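Local coordinates for nitrogen regulatory PII-like protein (PDB 4R25) that belongs to the PII family of nitrogen regulators and is required for full induction of the nrgAB operon when ammonium is limiting, at residues 74-79 with 93-98. Residues are numbered along the deposited sequence; the frame is centred on the assembly and turned at random.
Sequences QVTETA and IFVYEI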
# COMPACT_ATOMS: atom_id res chain seq x y z
N GLN A 74 19.24 8.61 0.73
CA GLN A 74 19.94 8.33 -0.51
C GLN A 74 18.95 7.78 -1.54
O GLN A 74 19.09 8.05 -2.73
CB GLN A 74 21.10 7.36 -0.28
CG GLN A 74 22.27 7.49 -1.27
CD GLN A 74 23.46 6.59 -0.93
OE1 GLN A 74 24.23 6.21 -1.82
NE2 GLN A 74 23.62 6.26 0.34
N VAL A 75 17.94 7.04 -1.09
CA VAL A 75 16.88 6.56 -1.99
C VAL A 75 16.01 7.70 -2.50
O VAL A 75 15.72 7.79 -3.69
CB VAL A 75 15.93 5.54 -1.32
CG1 VAL A 75 14.80 5.20 -2.29
CG2 VAL A 75 16.67 4.28 -0.90
N THR A 76 15.58 8.56 -1.59
CA THR A 76 14.67 9.63 -1.97
C THR A 76 15.37 10.68 -2.83
O THR A 76 14.79 11.20 -3.77
CB THR A 76 14.01 10.29 -0.76
OG1 THR A 76 14.98 11.04 -0.03
CG2 THR A 76 13.41 9.23 0.15
N GLU A 77 16.63 10.97 -2.51
CA GLU A 77 17.37 11.98 -3.26
C GLU A 77 17.61 11.53 -4.69
O GLU A 77 17.49 12.31 -5.64
CB GLU A 77 18.71 12.30 -2.59
CG GLU A 77 19.52 13.35 -3.34
CD GLU A 77 18.89 14.73 -3.29
OE1 GLU A 77 18.04 14.98 -2.40
OE2 GLU A 77 19.24 15.57 -4.14
N THR A 78 17.94 10.25 -4.84
CA THR A 78 18.16 9.67 -6.15
C THR A 78 16.87 9.66 -6.95
O THR A 78 16.87 9.93 -8.15
CB THR A 78 18.67 8.23 -6.03
OG1 THR A 78 19.81 8.21 -5.16
CG2 THR A 78 19.05 7.66 -7.39
N ALA A 79 15.77 9.34 -6.28
CA ALA A 79 14.47 9.34 -6.92
C ALA A 79 14.10 10.73 -7.46
O ALA A 79 13.54 10.85 -8.55
CB ALA A 79 13.41 8.84 -5.95
N ILE A 93 6.71 11.25 -3.23
CA ILE A 93 7.41 10.15 -2.60
C ILE A 93 7.01 10.13 -1.14
O ILE A 93 7.13 11.14 -0.46
CB ILE A 93 8.93 10.36 -2.65
CG1 ILE A 93 9.42 10.44 -4.09
CG2 ILE A 93 9.66 9.24 -1.89
CD1 ILE A 93 10.88 10.80 -4.20
N PHE A 94 6.54 8.98 -0.67
CA PHE A 94 6.12 8.87 0.72
C PHE A 94 6.99 7.89 1.50
O PHE A 94 7.35 6.83 1.00
CB PHE A 94 4.65 8.45 0.78
CG PHE A 94 3.75 9.27 -0.11
CD1 PHE A 94 3.29 10.51 0.30
CD2 PHE A 94 3.39 8.80 -1.36
CE1 PHE A 94 2.46 11.26 -0.52
CE2 PHE A 94 2.57 9.55 -2.18
CZ PHE A 94 2.10 10.78 -1.76
N VAL A 95 7.34 8.27 2.72
CA VAL A 95 8.17 7.44 3.57
C VAL A 95 7.38 6.95 4.79
O VAL A 95 6.66 7.73 5.43
CB VAL A 95 9.46 8.17 3.99
CG1 VAL A 95 10.45 7.20 4.64
CG2 VAL A 95 10.10 8.86 2.78
N TYR A 96 7.49 5.65 5.09
CA TYR A 96 6.81 5.02 6.21
C TYR A 96 7.77 4.20 7.06
O TYR A 96 8.69 3.57 6.55
CB TYR A 96 5.75 4.04 5.71
CG TYR A 96 4.72 4.61 4.80
CD1 TYR A 96 4.89 4.58 3.43
CD2 TYR A 96 3.53 5.13 5.29
CE1 TYR A 96 3.94 5.07 2.57
CE2 TYR A 96 2.56 5.64 4.44
CZ TYR A 96 2.77 5.61 3.08
OH TYR A 96 1.82 6.11 2.21
N GLU A 97 7.51 4.16 8.36
CA GLU A 97 8.22 3.25 9.25
C GLU A 97 7.68 1.84 9.07
O GLU A 97 6.49 1.66 8.84
CB GLU A 97 8.05 3.68 10.71
CG GLU A 97 8.96 4.82 11.15
CD GLU A 97 8.52 5.46 12.46
OE1 GLU A 97 7.47 5.08 13.03
OE2 GLU A 97 9.24 6.37 12.91
N ILE A 98 8.56 0.84 9.17
CA ILE A 98 8.13 -0.55 9.17
C ILE A 98 8.44 -1.21 10.51
O ILE A 98 9.58 -1.20 10.96
CB ILE A 98 8.84 -1.36 8.09
CG1 ILE A 98 8.49 -0.84 6.70
CG2 ILE A 98 8.47 -2.83 8.20
CD1 ILE A 98 9.14 -1.64 5.60
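The flat group involved in this contact is the peptide carbonyl of Thr76, whose O is met obliquely from the side, not over the face, by the methyl CD1 of Ile93 at 4.0 Å. Neither aromatic ring of the strand meets the helix: Phe94 leaves the strand away from it and packs against Val66 of a second subunit, while Tyr96 touches Glu7 of the adjoining strand. The meeting is instead one of methyl groups. Ile93 carries the closest approach, its CG1 lying beside the backbone N and its CD1 continuing the chain outward (chi2 174°), so that CD1 comes within 3.6 Å of Ala79 CB. The other branch, CG2, approaches Thr76 CG2 at 4.3 Å. Two residues further on, Val95 offers its own CG2 to the same threonine methyl, Thr76 CG2, at 4.2 Å. Thr76 thus presents its apolar branch to the strand, its OG1 turned back (chi1 70°) to make a weak hydrogen bond with Asp73 O in the preceding turn.

The axes of segments 74-79 and 93-97 run nearly antiparallel (174°) and approach to 10.2 Å. They belong to the last two elements of the βαββαβ ferredoxin-like fold of PII proteins: helix 72-83 forms the beta-alpha-beta crossover from strand 51-67 to strand 92-97, with strand 4-10 lying between the two in the sheet. Ala79 and Ile93 also touch Ile8 and Val6 of that central strand. Beyond residues 93-95 the sheet continues antiparallel into the second subunit, whose Ile102 packs on Thr76. With small methyls meeting in a buried setting, and the threonine hydroxyl directed, if only weakly bonded, to its own helix, the adhesion here is dispersive and hydrophobic, joining helix to sheet beside the trimer interface.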